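Local coordinates for protein putative esterase (Bacteroides intestinalis DSM 17393, PDB 5VOL) that is a carbohydrate esterase family 1 ferulic acid esterase of the alpha/beta-hydrolase fold that binds calcium and works with xylanases on arabinoxylan, at residues F111-F116 with D154-V159; Y119-Y124 with Q131-A136; S212-V217 with L265-R270. All coordinates share one frame; numbering follows the deposited sequence.

Interaction 1. Residues F111-F116 with D154-V159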
loop_
_atom_site.group_PDB
_atom_site.type_symbol
_atom_site.label_atom_id
_atom_site.label_comp_id
_atom_site.label_asym_id
_atom_site.label_seq_id
_atom_site.Cartn_x
_atom_site.Cartn_y
_atom_site.Cartn_z
ATOM N N PHE C 111 12.682 -28.118 24.707
ATOM C CA PHE C 111 11.247 -28.395 24.690
ATOM C C PHE C 111 10.684 -28.171 23.275
ATOM O O PHE C 111 9.900 -28.973 22.766
ATOM C CB PHE C 111 10.503 -27.508 25.694
ATOM C CG PHE C 111 9.078 -27.191 25.289
ATOM C CD1 PHE C 111 8.093 -28.160 25.350
ATOM C CD2 PHE C 111 8.738 -25.923 24.837
ATOM C CE1 PHE C 111 6.793 -27.876 24.977
ATOM C CE2 PHE C 111 7.444 -25.620 24.480
ATOM C CZ PHE C 111 6.467 -26.595 24.533
ATOM N N PHE C 112 11.081 -27.063 22.659
ATOM C CA PHE C 112 10.542 -26.692 21.344
ATOM C C PHE C 112 10.839 -27.776 20.302
ATOM O O PHE C 112 9.941 -28.262 19.615
ATOM C CB PHE C 112 11.116 -25.349 20.888
ATOM C CG PHE C 112 10.531 -24.862 19.588
ATOM C CD1 PHE C 112 11.085 -25.250 18.378
ATOM C CD2 PHE C 112 9.413 -24.042 19.584
ATOM C CE1 PHE C 112 10.541 -24.807 17.162
ATOM C CE2 PHE C 112 8.852 -23.596 18.382
ATOM C CZ PHE C 112 9.418 -23.982 17.171
ATOM N N TYR C 113 12.103 -28.164 20.204
ATOM C CA TYR C 113 12.550 -29.094 19.162
ATOM C C TYR C 113 12.355 -30.580 19.434
ATOM O O TYR C 113 12.252 -31.356 18.476
ATOM C CB TYR C 113 14.025 -28.855 18.858
ATOM C CG TYR C 113 14.177 -27.576 18.104
ATOM C CD1 TYR C 113 13.849 -27.508 16.750
ATOM C CD2 TYR C 113 14.579 -26.421 18.747
ATOM C CE1 TYR C 113 13.948 -26.314 16.051
ATOM C CE2 TYR C 113 14.679 -25.228 18.060
ATOM C CZ TYR C 113 14.363 -25.182 16.714
ATOM O OH TYR C 113 14.467 -23.991 16.043
ATOM N N THR C 114 12.310 -30.998 20.702
ATOM C CA THR C 114 12.210 -32.442 20.953
ATOM C C THR C 114 10.824 -32.836 21.419
ATOM O O THR C 114 10.484 -34.013 21.391
ATOM C CB THR C 114 13.238 -32.941 22.002
ATOM O OG1 THR C 114 12.899 -32.414 23.286
ATOM C CG2 THR C 114 14.659 -32.506 21.632
ATOM N N GLU C 115 10.023 -31.865 21.855
ATOM C CA GLU C 115 8.670 -32.163 22.336
ATOM C C GLU C 115 7.575 -31.418 21.548
ATOM O O GLU C 115 6.628 -32.029 21.039
ATOM C CB GLU C 115 8.536 -31.818 23.820
ATOM C CG GLU C 115 9.367 -32.684 24.771
ATOM C CD GLU C 115 9.147 -32.305 26.229
ATOM O OE1 GLU C 115 9.170 -31.096 26.549
ATOM O OE2 GLU C 115 8.938 -33.217 27.059
ATOM N N PHE C 116 7.692 -30.095 21.471
ATOM C CA PHE C 116 6.618 -29.287 20.885
ATOM C C PHE C 116 6.481 -29.529 19.387
ATOM O O PHE C 116 5.408 -29.883 18.918
ATOM C CB PHE C 116 6.846 -27.798 21.155
ATOM C CG PHE C 116 5.685 -26.921 20.748
ATOM C CD1 PHE C 116 4.470 -27.019 21.394
ATOM C CD2 PHE C 116 5.820 -25.998 19.718
ATOM C CE1 PHE C 116 3.397 -26.206 21.033
ATOM C CE2 PHE C 116 4.750 -25.177 19.342
ATOM C CZ PHE C 116 3.537 -25.284 19.997
ATOM N N ASP C 154 18.759 -26.075 9.012
ATOM C CA ASP C 154 18.271 -27.311 8.398
ATOM C C ASP C 154 16.793 -27.543 8.706
ATOM O O ASP C 154 16.181 -28.475 8.187
ATOM C CB ASP C 154 19.108 -28.528 8.840
ATOM C CG ASP C 154 19.063 -28.776 10.349
ATOM O OD1 ASP C 154 18.864 -27.823 11.135
ATOM O OD2 ASP C 154 19.254 -29.944 10.757
ATOM N N MET C 155 16.210 -26.688 9.543
ATOM C CA MET C 155 14.804 -26.847 9.912
ATOM C C MET C 155 13.882 -25.809 9.255
ATOM O O MET C 155 12.696 -26.050 9.114
ATOM C CB MET C 155 14.646 -26.776 11.432
ATOM C CG MET C 155 15.359 -27.911 12.211
ATOM S SD MET C 155 14.564 -29.499 11.942
ATOM C CE MET C 155 13.053 -29.347 12.889
ATOM N N PHE C 156 14.420 -24.652 8.881
ATOM C CA PHE C 156 13.579 -23.555 8.381
ATOM C C PHE C 156 14.005 -23.021 7.018
ATOM O O PHE C 156 15.191 -22.796 6.775
ATOM C CB PHE C 156 13.577 -22.400 9.384
ATOM C CG PHE C 156 13.151 -22.807 10.761
ATOM C CD1 PHE C 156 11.805 -22.951 11.064
ATOM C CD2 PHE C 156 14.095 -23.057 11.746
ATOM C CE1 PHE C 156 11.400 -23.337 12.332
ATOM C CE2 PHE C 156 13.697 -23.445 13.026
ATOM C CZ PHE C 156 12.349 -23.583 13.318
ATOM N N CYS C 157 13.029 -22.788 6.142
ATOM C CA CYS C 157 13.317 -22.208 4.831
ATOM C C CYS C 157 13.276 -20.684 4.858
ATOM O O CYS C 157 13.872 -20.025 3.993
ATOM C CB CYS C 157 12.331 -22.735 3.772
ATOM S SG CYS C 157 10.606 -22.258 4.015
ATOM N N ALA C 158 12.581 -20.120 5.850
ATOM C CA ALA C 158 12.344 -18.679 5.886
ATOM C C ALA C 158 12.152 -18.140 7.307
ATOM O O ALA C 158 11.517 -18.788 8.130
ATOM C CB ALA C 158 11.120 -18.337 5.037
ATOM N N VAL C 159 12.667 -16.936 7.548
ATOM C CA VAL C 159 12.503 -16.221 8.813
ATOM C C VAL C 159 11.952 -14.814 8.561
ATOM O O VAL C 159 12.498 -14.069 7.754
ATOM C CB VAL C 159 13.840 -16.099 9.581
ATOM C CG1 VAL C 159 13.656 -15.271 10.865
ATOM C CG2 VAL C 159 14.409 -17.489 9.910
#
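Tyr113 and Phe156 head a small aromatic contact between helix 108-123, one of the helices that cover the central sheet of this alpha/beta-hydrolase fold, and the turn that leads into strand 158-162. The two side chains approach from opposite directions and meet through their outer rims. Tyr113 OH lies in the plane of the Phe156 ring, 3.2 Å from Phe156 CE2, so the phenol oxygen faces the C-H border of that ring and not its pi face. Phe156 reaches forward with its CG beside the backbone N (chi1 -55°), and its CZ also comes within 4.4 Å of Phe112 CE1. Phe112 in turn lies on Tyr113: its CD1 sits over the centre of the phenol ring, 3.5 Å above the plane. At the edge of the same phenol, Met155 CE stands 4.4 Å from Tyr113 CD1. Tyr148 of helix 140-151 meets both Phe112 and Tyr113, and His152, just beyond that helix, stacks on Tyr113. No hydrogen bond crosses between the segments, and Tyr113 OH, buried here, has no polar partner in the model. The contact therefore rests on apolar packing, with the phenol oxygen probably helped a little by the weakly positive C-H edge of Phe156.

Interaction 2. Residues Y119-Y124 with Q131-A136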
loop_
_atom_site.group_PDB
_atom_site.type_symbol
_atom_site.label_atom_id
_atom_site.label_comp_id
_atom_site.label_asym_id
_atom_site.label_seq_id
_atom_site.Cartn_x
_atom_site.Cartn_y
_atom_site.Cartn_z
ATOM N N TYR C 119 5.165 -33.025 18.280
ATOM C CA TYR C 119 3.772 -33.199 18.677
ATOM C C TYR C 119 2.822 -32.399 17.781
ATOM O O TYR C 119 1.784 -32.905 17.356
ATOM C CB TYR C 119 3.591 -32.781 20.137
ATOM C CG TYR C 119 2.168 -32.450 20.554
ATOM C CD1 TYR C 119 1.707 -31.154 20.496
ATOM C CD2 TYR C 119 1.305 -33.428 21.046
ATOM C CE1 TYR C 119 0.430 -30.824 20.888
ATOM C CE2 TYR C 119 0.002 -33.099 21.454
ATOM C CZ TYR C 119 -0.417 -31.786 21.361
ATOM O OH TYR C 119 -1.687 -31.391 21.743
ATOM N N ILE C 120 3.173 -31.142 17.523
ATOM C CA ILE C 120 2.349 -30.264 16.703
ATOM C C ILE C 120 2.250 -30.789 15.275
ATOM O O ILE C 120 1.158 -30.872 14.698
ATOM C CB ILE C 120 2.920 -28.815 16.672
ATOM C CG1 ILE C 120 2.683 -28.106 17.998
ATOM C CG2 ILE C 120 2.307 -27.996 15.532
ATOM C CD1 ILE C 120 1.227 -27.928 18.362
ATOM N N GLU C 121 3.393 -31.149 14.707
ATOM C CA GLU C 121 3.446 -31.454 13.282
ATOM C C GLU C 121 2.809 -32.792 12.957
ATOM O O GLU C 121 2.376 -33.008 11.830
ATOM C CB GLU C 121 4.881 -31.386 12.783
ATOM C CG GLU C 121 5.374 -29.952 12.817
ATOM C CD GLU C 121 6.705 -29.753 12.154
ATOM O OE1 GLU C 121 7.255 -30.718 11.575
ATOM O OE2 GLU C 121 7.200 -28.611 12.208
ATOM N N LYS C 122 2.717 -33.668 13.956
ATOM C CA LYS C 122 1.947 -34.897 13.827
ATOM C C LYS C 122 0.453 -34.645 14.032
ATOM O O LYS C 122 -0.375 -35.077 13.240
ATOM C CB LYS C 122 2.443 -35.947 14.831
ATOM C CG LYS C 122 1.557 -37.178 14.932
ATOM C CD LYS C 122 2.165 -38.212 15.893
ATOM C CE LYS C 122 1.235 -39.401 16.105
ATOM N NZ LYS C 122 1.808 -40.403 17.065
ATOM N N LYS C 123 0.105 -33.924 15.088
ATOM C CA LYS C 123 -1.298 -33.729 15.426
ATOM C C LYS C 123 -2.041 -32.905 14.380
ATOM O O LYS C 123 -3.212 -33.156 14.101
ATOM C CB LYS C 123 -1.424 -33.056 16.789
ATOM C CG LYS C 123 -2.849 -32.755 17.198
ATOM C CD LYS C 123 -2.939 -32.611 18.711
ATOM C CE LYS C 123 -4.383 -32.518 19.178
ATOM N NZ LYS C 123 -4.467 -32.594 20.652
ATOM N N TYR C 124 -1.367 -31.913 13.811
ATOM C CA TYR C 124 -2.050 -30.986 12.903
ATOM C C TYR C 124 -1.595 -31.172 11.459
ATOM O O TYR C 124 -1.716 -30.259 10.634
ATOM C CB TYR C 124 -1.851 -29.537 13.387
ATOM C CG TYR C 124 -2.426 -29.330 14.767
ATOM C CD1 TYR C 124 -3.802 -29.341 14.970
ATOM C CD2 TYR C 124 -1.602 -29.174 15.878
ATOM C CE1 TYR C 124 -4.341 -29.188 16.223
ATOM C CE2 TYR C 124 -2.136 -29.023 17.146
ATOM C CZ TYR C 124 -3.508 -29.025 17.313
ATOM O OH TYR C 124 -4.064 -28.858 18.566
ATOM N N GLN C 131 11.372 -27.427 3.704
ATOM C CA GLN C 131 10.820 -26.677 2.592
ATOM C C GLN C 131 9.419 -26.155 2.884
ATOM O O GLN C 131 8.927 -25.261 2.192
ATOM C CB GLN C 131 10.799 -27.561 1.337
ATOM C CG GLN C 131 12.187 -27.879 0.737
ATOM C CD GLN C 131 13.085 -28.782 1.608
ATOM O OE1 GLN C 131 12.625 -29.747 2.241
ATOM N NE2 GLN C 131 14.384 -28.469 1.623
ATOM N N HIS C 132 8.770 -26.715 3.901
ATOM C CA HIS C 132 7.436 -26.275 4.297
ATOM C C HIS C 132 7.348 -25.880 5.779
ATOM O O HIS C 132 6.308 -26.044 6.429
ATOM C CB HIS C 132 6.423 -27.367 3.976
ATOM C CG HIS C 132 6.381 -27.716 2.520
ATOM N ND1 HIS C 132 7.155 -28.715 1.971
ATOM C CD2 HIS C 132 5.691 -27.165 1.490
ATOM C CE1 HIS C 132 6.933 -28.776 0.668
ATOM N NE2 HIS C 132 6.046 -27.849 0.352
ATOM N N ARG C 133 8.441 -25.342 6.301
ATOM C CA ARG C 133 8.465 -24.905 7.690
ATOM C C ARG C 133 9.095 -23.534 7.793
ATOM O O ARG C 133 10.227 -23.341 7.361
ATOM C CB ARG C 133 9.230 -25.905 8.577
ATOM C CG ARG C 133 9.225 -25.515 10.075
ATOM C CD ARG C 133 10.022 -26.502 10.975
ATOM N NE ARG C 133 9.526 -27.879 10.912
ATOM C CZ ARG C 133 10.156 -28.879 10.296
ATOM N NH1 ARG C 133 11.313 -28.664 9.681
ATOM N NH2 ARG C 133 9.633 -30.101 10.306
ATOM N N ALA C 134 8.366 -22.578 8.369
ATOM C CA ALA C 134 8.878 -21.217 8.479
ATOM C C ALA C 134 8.714 -20.715 9.911
ATOM O O ALA C 134 7.988 -21.306 10.702
ATOM C CB ALA C 134 8.158 -20.277 7.473
ATOM N N ILE C 135 9.386 -19.624 10.244
ATOM C CA ILE C 135 9.259 -19.078 11.583
ATOM C C ILE C 135 9.329 -17.552 11.564
ATOM O O ILE C 135 10.048 -16.954 10.761
ATOM C CB ILE C 135 10.350 -19.686 12.527
ATOM C CG1 ILE C 135 10.120 -19.297 13.983
ATOM C CG2 ILE C 135 11.758 -19.326 12.073
ATOM C CD1 ILE C 135 10.975 -20.164 14.947
ATOM N N ALA C 136 8.535 -16.929 12.426
ATOM C CA ALA C 136 8.462 -15.472 12.520
ATOM C C ALA C 136 8.090 -15.113 13.947
ATOM O O ALA C 136 7.579 -15.957 14.679
ATOM C CB ALA C 136 7.426 -14.918 11.540
#
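Glu121 and Arg133 form a buried, two-pronged salt bridge between helix 108-123 and strand 133-138, a helix and the strand that follows it in the alpha/beta-hydrolase fold. These two residues account for the surface buried between the segments. The guanidinium is gripped side-on, through NE and NH2, with one carboxylate oxygen for each nitrogen. Both oxygens use their syn lone pairs, and both bonds are nearly straight, with N-H...O angles of 174° for NE and 175° for NH2. The carboxylate and guanidinium planes are only 3° apart, so the pair lies almost flat as one unit and the two bonds together resist rotation of either group. The side chains cross at about a right angle. Glu121 runs extended beyond CG toward the sheet, whereas Arg133 leaves the strand extended and then bends at chi3, which turns its NE edge to the acid.

Neighbours complete the polar network. Tyr48 OH, from the adjacent strand 46-50, is hydrogen-bonded to Glu121 OE2, and Arg133 NH1 donates to Met155 O. With this many partners, both groups are likely to keep their charges despite being buried. Val46 packs against both side chains. At the centre of the bridge, Arg133 NE lies 2.8 Å from Glu121 OE2 and Arg133 NH2 lies 2.8 Å from Glu121 OE1.

Interaction 3. Residues S212-V217 with L265-R270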
loop_
_atom_site.group_PDB
_atom_site.type_symbol
_atom_site.label_atom_id
_atom_site.label_comp_id
_atom_site.label_asym_id
_atom_site.label_seq_id
_atom_site.Cartn_x
_atom_site.Cartn_y
_atom_site.Cartn_z
ATOM N N SER C 212 21.080 -20.312 2.887
ATOM C CA SER C 212 20.079 -21.324 2.539
ATOM C C SER C 212 18.713 -20.974 3.124
ATOM O O SER C 212 17.723 -21.682 2.914
ATOM C CB SER C 212 20.507 -22.715 3.024
ATOM O OG SER C 212 20.509 -22.743 4.438
ATOM N N VAL C 213 18.664 -19.873 3.860
ATOM C CA VAL C 213 17.430 -19.410 4.474
ATOM C C VAL C 213 17.026 -18.058 3.872
ATOM O O VAL C 213 17.876 -17.221 3.595
ATOM C CB VAL C 213 17.595 -19.304 6.024
ATOM C CG1 VAL C 213 16.319 -18.802 6.682
ATOM C CG2 VAL C 213 17.995 -20.679 6.611
ATOM N N ALA C 214 15.729 -17.858 3.658
ATOM C CA ALA C 214 15.228 -16.563 3.211
ATOM C C ALA C 214 14.939 -15.695 4.430
ATOM O O ALA C 214 14.259 -16.153 5.341
ATOM C CB ALA C 214 13.962 -16.732 2.367
ATOM N N TRP C 215 15.439 -14.461 4.432
ATOM C CA TRP C 215 15.307 -13.559 5.583
ATOM C C TRP C 215 14.536 -12.280 5.264
ATOM O O TRP C 215 14.747 -11.664 4.223
ATOM C CB TRP C 215 16.691 -13.173 6.116
ATOM C CG TRP C 215 17.608 -14.334 6.374
ATOM C CD1 TRP C 215 18.428 -14.940 5.471
ATOM C CD2 TRP C 215 17.827 -15.006 7.629
ATOM N NE1 TRP C 215 19.140 -15.945 6.076
ATOM C CE2 TRP C 215 18.787 -16.013 7.399
ATOM C CE3 TRP C 215 17.303 -14.852 8.916
ATOM C CZ2 TRP C 215 19.234 -16.877 8.411
ATOM C CZ3 TRP C 215 17.752 -15.711 9.930
ATOM C CH2 TRP C 215 18.702 -16.714 9.662
ATOM N N PHE C 216 13.659 -11.873 6.173
ATOM C CA PHE C 216 12.900 -10.628 6.028
ATOM C C PHE C 216 12.919 -9.913 7.383
ATOM O O PHE C 216 12.469 -10.471 8.380
ATOM C CB PHE C 216 11.464 -10.929 5.573
ATOM C CG PHE C 216 10.761 -9.775 4.890
ATOM C CD1 PHE C 216 10.494 -8.589 5.569
ATOM C CD2 PHE C 216 10.336 -9.897 3.566
ATOM C CE1 PHE C 216 9.827 -7.536 4.945
ATOM C CE2 PHE C 216 9.667 -8.855 2.931
ATOM C CZ PHE C 216 9.416 -7.660 3.615
ATOM N N VAL C 217 13.463 -8.702 7.419
ATOM C CA VAL C 217 13.539 -7.909 8.644
ATOM C C VAL C 217 12.674 -6.653 8.527
ATOM O O VAL C 217 12.829 -5.858 7.591
ATOM C CB VAL C 217 14.993 -7.535 8.954
ATOM C CG1 VAL C 217 15.071 -6.607 10.166
ATOM C CG2 VAL C 217 15.811 -8.824 9.172
ATOM N N LEU C 265 2.872 -13.351 5.695
ATOM C CA LEU C 265 2.191 -14.545 5.214
ATOM C C LEU C 265 2.392 -14.788 3.708
ATOM O O LEU C 265 2.676 -15.928 3.293
ATOM C CB LEU C 265 0.710 -14.471 5.574
ATOM C CG LEU C 265 0.505 -14.507 7.104
ATOM C CD1 LEU C 265 -0.959 -14.269 7.449
ATOM C CD2 LEU C 265 1.007 -15.851 7.691
ATOM N N PRO C 266 2.288 -13.732 2.881
ATOM C CA PRO C 266 2.630 -13.968 1.463
ATOM C C PRO C 266 4.103 -14.309 1.247
ATOM O O PRO C 266 4.428 -15.077 0.343
ATOM C CB PRO C 266 2.274 -12.628 0.774
ATOM C CG PRO C 266 1.174 -12.047 1.639
ATOM C CD PRO C 266 1.585 -12.450 3.084
ATOM N N PHE C 267 4.982 -13.735 2.065
ATOM C CA PHE C 267 6.415 -13.992 1.980
ATOM C C PHE C 267 6.753 -15.467 2.197
ATOM O O PHE C 267 7.405 -16.075 1.353
ATOM C CB PHE C 267 7.169 -13.125 2.991
ATOM C CG PHE C 267 8.597 -13.551 3.230
ATOM C CD1 PHE C 267 9.575 -13.368 2.251
ATOM C CD2 PHE C 267 8.972 -14.092 4.451
ATOM C CE1 PHE C 267 10.893 -13.748 2.474
ATOM C CE2 PHE C 267 10.299 -14.478 4.690
ATOM C CZ PHE C 267 11.257 -14.302 3.699
ATOM N N VAL C 268 6.325 -16.054 3.316
ATOM C CA VAL C 268 6.654 -17.468 3.542
ATOM C C VAL C 268 5.963 -18.351 2.498
ATOM O O VAL C 268 6.506 -19.377 2.077
ATOM C CB VAL C 268 6.290 -17.938 4.979
ATOM C CG1 VAL C 268 7.033 -17.093 5.997
ATOM C CG2 VAL C 268 4.805 -17.851 5.226
ATOM N N THR C 269 4.775 -17.945 2.058
ATOM C CA THR C 269 4.073 -18.702 1.024
ATOM C C THR C 269 4.922 -18.788 -0.242
ATOM O O THR C 269 5.012 -19.843 -0.865
ATOM C CB THR C 269 2.711 -18.081 0.709
ATOM O OG1 THR C 269 1.842 -18.294 1.823
ATOM C CG2 THR C 269 2.074 -18.717 -0.548
ATOM N N ARG C 270 5.566 -17.684 -0.602
ATOM C CA ARG C 270 6.492 -17.675 -1.729
ATOM C C ARG C 270 7.643 -18.657 -1.530
ATOM O O ARG C 270 7.977 -19.420 -2.439
ATOM C CB ARG C 270 7.048 -16.267 -1.957
ATOM C CG ARG C 270 6.085 -15.361 -2.701
ATOM C CD ARG C 270 6.739 -14.080 -3.154
ATOM N NE ARG C 270 7.212 -13.218 -2.073
ATOM C CZ ARG C 270 6.462 -12.303 -1.468
ATOM N NH1 ARG C 270 5.185 -12.149 -1.806
ATOM N NH2 ARG C 270 6.983 -11.550 -0.516
#
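Phe216 and Phe267 make the aromatic part of this contact, an edge-to-face pair in which the edge of Phe216 is directed at the face of Phe267. Their centroids are 5.3 Å apart and the planes meet at 66°; the closest atoms, Phe216 CD2 and Phe267 CD1, are separated by 3.8 Å. A CH-pi contact adds to it, since Phe216 CB stands over the same ring, 4.0 Å from the Phe267 centroid. Phe267 holds CG anti to the backbone N (chi1 166°), which carries its ring over to lie against Phe216 CB and Ala214 CB. The aliphatic part is smaller: Ala214 CB touches the far end of the ring at Phe267 CZ, 3.9 Å away. Replacing Phe267 with an alanine would probably open a gap beside Ala214 CB and deprive the Phe216 edge of the aromatic face it meets. The axes of helix 265-270 and strand 214-217 approach to 10.1 Å and run nearly antiparallel (170°), a helix packed on the central sheet of the alpha/beta-hydrolase fold. Phe267 also packs on Ala158 and Tyr160 of strand 158-162, while Leu265 faces helix 66-76 and Trp215 points the other way, onto Met236 of helix 226-238.

All three contacts dress one sheet, in which strands 133-138, 158-162 and 214-218 lie side by side. Interactions 1 and 2 share helix 108-123, and their centres are about 8 Å apart; Arg133 NH1 links them through a probable hydrogen bond of 3.0 Å to Met155 O. Interaction 3, with its centre about 15 Å from each of the others, joins interaction 1 through the sheet, where Val159 N is 2.8 Å from Ala214 O, and touches interaction 2 where Ala134 CB meets Val268 CG1. Interactions 1 and 2 lie away from the calcium sites, whereas the Phe216 side chain is about 8 Å from a bound calcium ion. Strand 133-138 leads to Ser139, the probable nucleophile of a Ser139-His252-Asp223 triad.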